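PDB 1WYD: aspartate--tRNA(Asp/Asn) ligase from Sulfolobus tokodaii, which charges both tRNA(Asp) and tRNA(Asn) with L-aspartate, first activating the amino acid with ATP to form aspartyl-adenylate. Local coordinates for residues 278-281 against 282-286; 143-146 against 147-151; 3-6 against 7-11; 125-128 against 129-132. All blocks are in the same frame, centred on the assembly; numbering follows the deposited sequence.

Interaction 1 (278-281 against 282-286)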
loop_
_atom_site.group_PDB
_atom_site.type_symbol
_atom_site.label_atom_id
_atom_site.label_comp_id
_atom_site.label_asym_id
_atom_site.label_seq_id
_atom_site.Cartn_x
_atom_site.Cartn_y
_atom_site.Cartn_z
ATOM N N LEU B 278 5.724 24.950 -17.927
ATOM C CA LEU B 278 6.349 26.225 -17.791
ATOM C C LEU B 278 7.749 25.932 -17.331
ATOM O O LEU B 278 7.936 25.238 -16.316
ATOM C CB LEU B 278 5.594 27.006 -16.727
ATOM C CG LEU B 278 6.046 28.407 -16.361
ATOM C CD1 LEU B 278 5.663 29.335 -17.473
ATOM C CD2 LEU B 278 5.375 28.814 -15.097
ATOM N N LYS B 279 8.741 26.424 -18.073
ATOM C CA LYS B 279 10.143 26.263 -17.682
ATOM C C LYS B 279 10.382 27.103 -16.462
ATOM O O LYS B 279 9.738 28.126 -16.287
ATOM C CB LYS B 279 11.117 26.684 -18.789
ATOM C CG LYS B 279 10.826 26.094 -20.175
ATOM C CD LYS B 279 11.664 26.789 -21.236
ATOM C CE LYS B 279 12.287 25.787 -22.185
ATOM N NZ LYS B 279 11.372 25.463 -23.326
ATOM N N TYR B 280 11.294 26.645 -15.602
ATOM C CA TYR B 280 11.654 27.354 -14.377
ATOM C C TYR B 280 12.181 28.757 -14.736
ATOM O O TYR B 280 11.786 29.746 -14.131
ATOM C CB TYR B 280 12.691 26.542 -13.621
ATOM C CG TYR B 280 13.525 27.325 -12.636
ATOM C CD1 TYR B 280 13.136 27.427 -11.330
ATOM C CD2 TYR B 280 14.713 27.950 -13.012
ATOM C CE1 TYR B 280 13.890 28.124 -10.399
ATOM C CE2 TYR B 280 15.465 28.665 -12.092
ATOM C CZ TYR B 280 15.036 28.737 -10.782
ATOM O OH TYR B 280 15.730 29.429 -9.820
ATOM N N THR B 281 13.069 28.800 -15.735
ATOM C CA THR B 281 13.607 30.034 -16.346
ATOM C C THR B 281 12.542 31.114 -16.593
ATOM O O THR B 281 12.714 32.287 -16.227
ATOM C CB THR B 281 14.337 29.662 -17.696
ATOM O OG1 THR B 281 15.455 28.806 -17.420
ATOM C CG2 THR B 281 15.002 30.874 -18.337
ATOM N N GLU B 282 11.454 30.684 -17.218
ATOM C CA GLU B 282 10.304 31.503 -17.537
ATOM C C GLU B 282 9.517 31.903 -16.284
ATOM O O GLU B 282 9.013 33.033 -16.197
ATOM C CB GLU B 282 9.407 30.665 -18.426
ATOM C CG GLU B 282 8.706 31.347 -19.572
ATOM C CD GLU B 282 7.795 30.345 -20.250
ATOM O OE1 GLU B 282 8.287 29.221 -20.580
ATOM O OE2 GLU B 282 6.582 30.656 -20.411
ATOM N N ALA B 283 9.387 30.973 -15.333
ATOM C CA ALA B 283 8.739 31.258 -14.052
ATOM C C ALA B 283 9.501 32.357 -13.349
ATOM O O ALA B 283 8.917 33.283 -12.800
ATOM C CB ALA B 283 8.684 30.015 -13.174
ATOM N N ILE B 284 10.821 32.255 -13.373
ATOM C CA ILE B 284 11.643 33.280 -12.768
ATOM C C ILE B 284 11.393 34.656 -13.412
ATOM O O ILE B 284 11.298 35.663 -12.698
ATOM C CB ILE B 284 13.121 32.883 -12.830
ATOM C CG1 ILE B 284 13.428 31.827 -11.755
ATOM C CG2 ILE B 284 14.036 34.134 -12.695
ATOM C CD1 ILE B 284 12.770 32.081 -10.421
ATOM N N GLU B 285 11.272 34.689 -14.743
ATOM C CA GLU B 285 11.016 35.954 -15.438
ATOM C C GLU B 285 9.616 36.538 -15.149
ATOM O O GLU B 285 9.478 37.755 -14.994
ATOM C CB GLU B 285 11.309 35.884 -16.964
ATOM C CG GLU B 285 12.788 36.013 -17.363
ATOM C CD GLU B 285 13.500 37.253 -16.783
ATOM O OE1 GLU B 285 14.383 37.079 -15.899
ATOM O OE2 GLU B 285 13.193 38.405 -17.216
ATOM N N ILE B 286 8.590 35.693 -15.056
ATOM C CA ILE B 286 7.257 36.193 -14.722
ATOM C C ILE B 286 7.329 36.869 -13.372
ATOM O O ILE B 286 6.762 37.948 -13.171
ATOM C CB ILE B 286 6.180 35.080 -14.729
ATOM C CG1 ILE B 286 5.730 34.780 -16.167
ATOM C CG2 ILE B 286 4.972 35.484 -13.839
ATOM C CD1 ILE B 286 5.304 33.342 -16.401
#
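Glu282 folds back over Leu278 at the step where a strand gives way to a helix. Its chain runs straight beyond CG, and the carboxylate ends against one methyl of the leucine, OE2 lying 3.3 Å from Leu278 CD1. At the root of the same side chain, Glu282 CB rests on the carbonyl oxygen of Lys279. The ammonium of Lys279 does not close on this acid: Lys279 NZ stays 5.6 Å from Glu282 OE1, so any attraction between the two charges is probably weak.

Leu278 divides its two methyls. With CG swung opposite the backbone N (chi1 180°), CD2 lies 4.0 Å from Ala283 CB, while CD1 also approaches Ile286 CD1 at 4.2 Å, one turn further along. Lys279, the N-cap residue, offers its carbonyl to the first full turn, and Ala283 N binds Lys279 O at 3.0 Å.

On another side of the turn, Ile284 CG1 sits over a face of the Tyr280 ring, 3.9 Å from its centroid, a CH-pi contact displaced toward the rim. The phenol is tied down by Asp298 O, which Tyr280 OH hydrogen-bonds. With an alanine in place of the tyrosine, Ile284 CG1 would probably lose the ring it lies on, and Asp298 O the hydroxyl that binds it.

All this belongs to the class II catalytic domain. Strand 276-279 is an outermost strand of the large mixed sheet, counted within this chain, and pairs in parallel with strand 316-320 through Leu278, while Leu308 and Leu312 of helix 302-312 cover Leu278, Ala283 and Ile286.

Interaction 2 (143-146 against 147-151)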
loop_
_atom_site.group_PDB
_atom_site.type_symbol
_atom_site.label_atom_id
_atom_site.label_comp_id
_atom_site.label_asym_id
_atom_site.label_seq_id
_atom_site.Cartn_x
_atom_site.Cartn_y
_atom_site.Cartn_z
ATOM N N ALA B 143 -7.658 4.050 -8.660
ATOM C CA ALA B 143 -7.523 4.601 -10.015
ATOM C C ALA B 143 -6.069 4.765 -10.354
ATOM O O ALA B 143 -5.683 4.670 -11.535
ATOM C CB ALA B 143 -8.240 5.948 -10.167
ATOM N N PHE B 144 -5.261 4.999 -9.319
ATOM C CA PHE B 144 -3.829 5.180 -9.489
ATOM C C PHE B 144 -3.237 3.859 -9.948
ATOM O O PHE B 144 -2.457 3.818 -10.870
ATOM C CB PHE B 144 -3.221 5.629 -8.148
ATOM C CG PHE B 144 -1.711 5.643 -8.107
ATOM C CD1 PHE B 144 -0.995 6.707 -8.677
ATOM C CD2 PHE B 144 -1.001 4.617 -7.442
ATOM C CE1 PHE B 144 0.380 6.756 -8.635
ATOM C CE2 PHE B 144 0.409 4.645 -7.381
ATOM C CZ PHE B 144 1.108 5.746 -7.974
ATOM N N ARG B 145 -3.597 2.770 -9.278
ATOM C CA ARG B 145 -2.955 1.502 -9.554
ATOM C C ARG B 145 -3.475 0.969 -10.895
ATOM O O ARG B 145 -2.714 0.440 -11.706
ATOM C CB ARG B 145 -3.207 0.537 -8.425
ATOM C CG ARG B 145 -2.522 0.917 -7.114
ATOM C CD ARG B 145 -2.546 -0.212 -6.117
ATOM N NE ARG B 145 -2.125 0.205 -4.783
ATOM C CZ ARG B 145 -2.945 0.604 -3.816
ATOM N NH1 ARG B 145 -4.250 0.649 -4.035
ATOM N NH2 ARG B 145 -2.463 0.948 -2.607
ATOM N N GLU B 146 -4.767 1.145 -11.131
ATOM C CA GLU B 146 -5.406 0.699 -12.374
ATOM C C GLU B 146 -4.659 1.174 -13.621
ATOM O O GLU B 146 -4.283 0.364 -14.463
ATOM C CB GLU B 146 -6.863 1.158 -12.360
ATOM C CG GLU B 146 -7.658 0.893 -13.613
ATOM C CD GLU B 146 -9.017 1.541 -13.503
ATOM O OE1 GLU B 146 -10.020 0.803 -13.370
ATOM O OE2 GLU B 146 -9.063 2.790 -13.499
ATOM N N THR B 147 -4.379 2.480 -13.693
ATOM C CA THR B 147 -3.640 3.067 -14.796
ATOM C C THR B 147 -2.281 2.422 -14.937
ATOM O O THR B 147 -1.818 2.152 -16.065
ATOM C CB THR B 147 -3.471 4.591 -14.604
ATOM O OG1 THR B 147 -4.760 5.192 -14.588
ATOM C CG2 THR B 147 -2.842 5.240 -15.854
ATOM N N LEU B 148 -1.648 2.167 -13.786
ATOM C CA LEU B 148 -0.291 1.649 -13.755
ATOM C C LEU B 148 -0.195 0.202 -14.223
ATOM O O LEU B 148 0.777 -0.158 -14.923
ATOM C CB LEU B 148 0.319 1.844 -12.357
ATOM C CG LEU B 148 0.751 3.288 -12.186
ATOM C CD1 LEU B 148 0.765 3.637 -10.707
ATOM C CD2 LEU B 148 2.096 3.527 -12.856
ATOM N N TYR B 149 -1.186 -0.616 -13.833
ATOM C CA TYR B 149 -1.279 -2.014 -14.246
ATOM C C TYR B 149 -1.475 -2.084 -15.730
ATOM O O TYR B 149 -0.925 -2.954 -16.376
ATOM C CB TYR B 149 -2.483 -2.744 -13.612
ATOM C CG TYR B 149 -2.476 -2.924 -12.131
ATOM C CD1 TYR B 149 -1.341 -3.398 -11.465
ATOM C CD2 TYR B 149 -3.610 -2.629 -11.372
ATOM C CE1 TYR B 149 -1.338 -3.561 -10.073
ATOM C CE2 TYR B 149 -3.622 -2.798 -9.957
ATOM C CZ TYR B 149 -2.479 -3.257 -9.320
ATOM O OH TYR B 149 -2.460 -3.449 -7.926
ATOM N N LYS B 150 -2.262 -1.157 -16.272
ATOM C CA LYS B 150 -2.477 -1.079 -17.729
ATOM C C LYS B 150 -1.161 -0.849 -18.470
ATOM O O LYS B 150 -1.026 -1.263 -19.617
ATOM C CB LYS B 150 -3.478 0.022 -18.078
ATOM C CG LYS B 150 -4.262 -0.204 -19.357
ATOM C CD LYS B 150 -4.967 1.089 -19.900
ATOM C CE LYS B 150 -6.151 1.567 -19.031
ATOM N NZ LYS B 150 -7.129 0.491 -18.564
ATOM N N GLU B 151 -0.188 -0.210 -17.809
ATOM C CA GLU B 151 1.101 0.077 -18.457
ATOM C C GLU B 151 2.128 -0.973 -18.099
ATOM O O GLU B 151 3.307 -0.866 -18.443
ATOM C CB GLU B 151 1.619 1.453 -18.082
ATOM C CG GLU B 151 0.645 2.602 -18.326
ATOM C CD GLU B 151 0.439 2.895 -19.807
ATOM O OE1 GLU B 151 -0.670 3.333 -20.182
ATOM O OE2 GLU B 151 1.382 2.687 -20.597
#
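Phe144 turns its ring opposite the backbone N (chi1 171°), and Leu148, with CG opposite its own carbonyl carbon (chi1 -78°), leans back to meet it. The result is a CH-pi contact: Leu148 CD1 stands over the ring face, 3.5 Å from the Phe144 centroid. That methyl is wedged from a second side as well, since Leu148 CD1 is only 3.2 Å from Phe144 O. Val205 and Val228, from two strands of the catalytic sheet, also touch the phenylalanine.

Round the helix, Arg145 and Tyr149 lie alongside each other and point the same way, guanidinium and phenol planes 28° apart. It is the aliphatic part of the arginine that meets the tyrosine: Arg145 CB is 3.7 Å from Tyr149 CE2, and Arg145 CD comes equally near Tyr149 OH. Arg145 O faces the same ring, 3.2 Å from Tyr149 CD2, while accepting Tyr149 N at 2.8 Å. The helical bonds from Thr147 N and Leu148 N to Ala143 O and Phe144 O are weak by comparison; Ala143 O also accepts from Asn248 ND2.

The second subunit meets both side chains: Arg145 NH1 makes a salt bridge with its Glu155, and its Lys142 a cation-pi contact with the Tyr149 ring.

A long helix with one flank on the catalytic sheet and another facing its copy in the partner, followed by a short strand (154-155), is consistent with motif 1, the dimer-interface element of class II aminoacyl-tRNA synthetases.

Interaction 3 (3-6 against 7-11)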
loop_
_atom_site.group_PDB
_atom_site.type_symbol
_atom_site.label_atom_id
_atom_site.label_comp_id
_atom_site.label_asym_id
_atom_site.label_seq_id
_atom_site.Cartn_x
_atom_site.Cartn_y
_atom_site.Cartn_z
ATOM N N ARG B 3 -28.029 -7.154 9.521
ATOM C CA ARG B 3 -28.967 -6.436 8.693
ATOM C C ARG B 3 -29.287 -7.313 7.511
ATOM O O ARG B 3 -28.554 -8.251 7.242
ATOM C CB ARG B 3 -28.336 -5.147 8.181
ATOM C CG ARG B 3 -26.896 -5.303 7.770
ATOM C CD ARG B 3 -26.445 -4.224 6.915
ATOM N NE ARG B 3 -26.146 -2.990 7.657
ATOM C CZ ARG B 3 -24.915 -2.553 7.924
ATOM N NH1 ARG B 3 -23.856 -3.274 7.565
ATOM N NH2 ARG B 3 -24.737 -1.401 8.533
ATOM N N SER B 4 -30.369 -6.979 6.803
ATOM C CA SER B 4 -30.652 -7.543 5.489
ATOM C C SER B 4 -30.246 -6.540 4.417
ATOM O O SER B 4 -29.731 -6.934 3.372
ATOM C CB SER B 4 -32.138 -7.919 5.344
ATOM O OG SER B 4 -32.946 -6.759 5.139
ATOM N N HIS B 5 -30.485 -5.250 4.655
ATOM C CA HIS B 5 -30.137 -4.233 3.653
ATOM C C HIS B 5 -29.368 -3.053 4.243
ATOM O O HIS B 5 -29.573 -2.659 5.400
ATOM C CB HIS B 5 -31.381 -3.719 2.872
ATOM C CG HIS B 5 -32.128 -4.790 2.120
ATOM N ND1 HIS B 5 -32.860 -5.776 2.751
ATOM C CD2 HIS B 5 -32.247 -5.032 0.792
ATOM C CE1 HIS B 5 -33.386 -6.581 1.848
ATOM N NE2 HIS B 5 -33.031 -6.150 0.651
ATOM N N PHE B 6 -28.474 -2.501 3.441
ATOM C CA PHE B 6 -27.927 -1.184 3.691
ATOM C C PHE B 6 -28.988 -0.158 3.352
ATOM O O PHE B 6 -29.805 -0.381 2.455
ATOM C CB PHE B 6 -26.725 -0.953 2.800
ATOM C CG PHE B 6 -25.485 -1.639 3.279
ATOM C CD1 PHE B 6 -25.110 -2.881 2.744
ATOM C CD2 PHE B 6 -24.680 -1.047 4.256
ATOM C CE1 PHE B 6 -23.941 -3.530 3.178
ATOM C CE2 PHE B 6 -23.506 -1.693 4.709
ATOM C CZ PHE B 6 -23.140 -2.939 4.155
ATOM N N ILE B 7 -28.969 0.975 4.043
ATOM C CA ILE B 7 -30.032 1.960 3.899
ATOM C C ILE B 7 -30.281 2.278 2.427
ATOM O O ILE B 7 -31.417 2.234 1.960
ATOM C CB ILE B 7 -29.712 3.231 4.714
ATOM C CG1 ILE B 7 -29.908 2.957 6.215
ATOM C CG2 ILE B 7 -30.528 4.439 4.226
ATOM C CD1 ILE B 7 -28.967 3.753 7.111
ATOM N N ALA B 8 -29.202 2.558 1.711
ATOM C CA ALA B 8 -29.233 2.964 0.316
ATOM C C ALA B 8 -29.770 1.873 -0.649
ATOM O O ALA B 8 -30.156 2.181 -1.770
ATOM C CB ALA B 8 -27.828 3.426 -0.114
ATOM N N ASP B 9 -29.790 0.623 -0.194
ATOM C CA ASP B 9 -30.291 -0.523 -0.960
ATOM C C ASP B 9 -31.814 -0.509 -1.209
ATOM O O ASP B 9 -32.309 -1.203 -2.118
ATOM C CB ASP B 9 -30.003 -1.813 -0.184
ATOM C CG ASP B 9 -28.557 -2.226 -0.223
ATOM O OD1 ASP B 9 -28.229 -3.225 0.449
ATOM O OD2 ASP B 9 -27.691 -1.652 -0.899
ATOM N N VAL B 10 -32.540 0.238 -0.366
ATOM C CA VAL B 10 -34.005 0.285 -0.354
ATOM C C VAL B 10 -34.561 1.376 -1.296
ATOM O O VAL B 10 -34.132 2.531 -1.236
ATOM C CB VAL B 10 -34.528 0.508 1.099
ATOM C CG1 VAL B 10 -36.024 0.315 1.177
ATOM C CG2 VAL B 10 -33.826 -0.430 2.086
ATOM N N THR B 11 -35.493 0.995 -2.174
ATOM C CA THR B 11 -36.169 1.931 -3.097
ATOM C C THR B 11 -37.677 1.939 -2.822
ATOM O O THR B 11 -38.180 0.998 -2.185
ATOM C CB THR B 11 -35.956 1.533 -4.568
ATOM O OG1 THR B 11 -36.254 0.142 -4.726
ATOM C CG2 THR B 11 -34.504 1.660 -4.983
#
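Phe6 and Asp9 close a short 3-10 segment, residues 7-9. Phe6 arrives in an extended conformation, the chain then curls through Ile7 and Ala8, and Asp9 N binds Phe6 O at 2.8 Å. A second, longer bond of the same kind joins Val10 N to Ile7 O.

The Asp9 side chain returns across the turn to the residue that opens it: Phe6 N donates to Asp9 OD1 over 3.1 Å, from well out of the carboxylate plane. This recalls the acidic half of a capping box, here on a 3-10 turn. With CG opposite its carbonyl carbon (chi1 -74°), Asp9 runs beside Phe6, its carboxylate turned 80° from the ring. His5 comes in across the base of the aspartate, His5 CB 3.9 Å from Asp9 CB.

The turn rests on the OB-fold, the anticodon-binding domain of this family. Ile7 and Val10 lie on Trp21 of strand 18-31, Ile7 N bonds to the carboxylate (OD1) of Asp41 at the end of strand 34-41, and Phe6 also packs against Glu200 of the second subunit. In the ring plane of Phe6, at its edge, Asp9 OD1 sits 3.9 Å from CD1.

Interaction 4 (125-128 against 129-132)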
loop_
_atom_site.group_PDB
_atom_site.type_symbol
_atom_site.label_atom_id
_atom_site.label_comp_id
_atom_site.label_asym_id
_atom_site.label_seq_id
_atom_site.Cartn_x
_atom_site.Cartn_y
_atom_site.Cartn_z
ATOM N N LEU B 125 -14.429 11.897 12.477
ATOM C CA LEU B 125 -14.319 11.161 11.213
ATOM C C LEU B 125 -15.672 10.676 10.722
ATOM O O LEU B 125 -15.880 10.555 9.499
ATOM C CB LEU B 125 -13.448 9.931 11.391
ATOM C CG LEU B 125 -11.993 9.945 10.924
ATOM C CD1 LEU B 125 -11.472 11.319 10.500
ATOM C CD2 LEU B 125 -11.118 9.257 12.002
ATOM N N ARG B 126 -16.579 10.401 11.673
ATOM C CA ARG B 126 -17.921 9.947 11.301
ATOM C C ARG B 126 -18.752 11.000 10.552
ATOM O O ARG B 126 -19.787 10.685 10.008
ATOM C CB ARG B 126 -18.705 9.443 12.504
ATOM C CG ARG B 126 -18.273 8.102 12.987
ATOM C CD ARG B 126 -19.072 7.621 14.197
ATOM N NE ARG B 126 -18.525 6.357 14.722
ATOM C CZ ARG B 126 -18.763 5.887 15.966
ATOM N NH1 ARG B 126 -19.549 6.540 16.842
ATOM N NH2 ARG B 126 -18.220 4.753 16.329
ATOM N N ARG B 127 -18.301 12.250 10.537
ATOM C CA ARG B 127 -19.121 13.278 9.960
ATOM C C ARG B 127 -19.160 13.019 8.445
ATOM O O ARG B 127 -18.173 12.555 7.860
ATOM C CB ARG B 127 -18.544 14.658 10.242
ATOM C CG ARG B 127 -18.779 15.209 11.632
ATOM C CD ARG B 127 -18.388 16.671 11.777
ATOM N NE ARG B 127 -16.944 16.778 11.581
ATOM C CZ ARG B 127 -16.324 17.320 10.523
ATOM N NH1 ARG B 127 -17.016 17.878 9.503
ATOM N NH2 ARG B 127 -14.996 17.314 10.495
ATOM N N GLN B 128 -20.286 13.343 7.811
ATOM C CA GLN B 128 -20.445 13.110 6.358
ATOM C C GLN B 128 -19.213 13.551 5.586
ATOM O O GLN B 128 -18.603 12.762 4.868
ATOM C CB GLN B 128 -21.716 13.770 5.835
ATOM C CG GLN B 128 -23.001 13.000 6.174
ATOM C CD GLN B 128 -22.915 11.530 5.812
ATOM O OE1 GLN B 128 -23.030 11.169 4.637
ATOM N NE2 GLN B 128 -22.720 10.679 6.809
ATOM N N GLU B 129 -18.816 14.792 5.799
ATOM C CA GLU B 129 -17.660 15.401 5.159
ATOM C C GLU B 129 -16.367 14.566 5.255
ATOM O O GLU B 129 -15.647 14.428 4.275
ATOM C CB GLU B 129 -17.427 16.800 5.753
ATOM C CG GLU B 129 -18.506 17.850 5.483
ATOM C CD GLU B 129 -19.837 17.648 6.245
ATOM O OE1 GLU B 129 -19.851 17.099 7.378
ATOM O OE2 GLU B 129 -20.904 18.069 5.699
ATOM N N MET B 130 -16.073 14.018 6.430
ATOM C CA MET B 130 -14.834 13.276 6.613
ATOM C C MET B 130 -14.980 11.913 5.966
ATOM O O MET B 130 -14.077 11.441 5.257
ATOM C CB MET B 130 -14.483 13.135 8.102
ATOM C CG MET B 130 -13.951 14.404 8.697
ATOM S SD MET B 130 -12.535 15.051 7.730
ATOM C CE MET B 130 -12.887 16.948 7.873
ATOM N N GLN B 131 -16.115 11.287 6.222
ATOM C CA GLN B 131 -16.473 10.048 5.534
ATOM C C GLN B 131 -16.251 10.133 4.026
ATOM O O GLN B 131 -15.666 9.221 3.445
ATOM C CB GLN B 131 -17.913 9.634 5.875
ATOM C CG GLN B 131 -17.971 9.043 7.231
ATOM C CD GLN B 131 -19.068 8.026 7.446
ATOM O OE1 GLN B 131 -19.748 8.066 8.474
ATOM N NE2 GLN B 131 -19.219 7.092 6.525
ATOM N N ALA B 132 -16.631 11.260 3.421
ATOM C CA ALA B 132 -16.446 11.476 1.968
ATOM C C ALA B 132 -14.963 11.544 1.584
ATOM O O ALA B 132 -14.545 11.058 0.521
ATOM C CB ALA B 132 -17.165 12.731 1.522
#
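Arg127 crosses Glu129 and lies alongside Met130, starting from the N-cap position of the long helix 128-150, part of the class II synthetase core. Its CB lies 4.0 Å from Glu129 OE1. The chain runs on straight to CD and then bends (chi3 -65°), which brings the guanidinium back alongside Met130. CZ passes 4.2 Å from Met130 CG. At the tip the two nitrogens part company: Arg127 NH1 faces Glu129 OE1 in a long salt bridge of 3.6 Å, the guanidinium and carboxylate planes nearly parallel, 6° apart, while NH2 comes 3.4 Å from Met130 CE and forms its stronger salt bridge with Asp124.

A methionine in place of this arginine would probably leave the carboxylates of Asp124 and Glu129 without their shared positive mate.

The backbone of the same residue starts the helix. Gln131 N bonds to Arg127 O at 2.9 Å, and Met130 N makes a weak bond to the same oxygen; Ala132 N follows on Gln128 O. Next door, Arg126 crosses to the second subunit and binds Gly197 O and Tyr389 O there. On the flank facing the preceding helix, Met130 CB presses against Leu125 O at 3.2 Å.

Interactions 2 and 4 are the buried pair and share helix 128-150: 125-132 starts it and 143-151 ends it, their centres about 27 Å apart. Interactions 1 and 3 are only partly buried and lie far apart, with about 55 Å between centres, one at the edge of the catalytic sheet and the other on the OB-fold. Chemistry follows place. Aliphatic carbons over ring faces (CH-pi) serve 1 and 2 where each turns to the protein interior, charged groups mark the helix start in 4, and a carboxylate gripping a backbone N-H shapes the turn in 3. The second subunit touches 2, 3 and 4, whereas no other chain of the assembly touches 1.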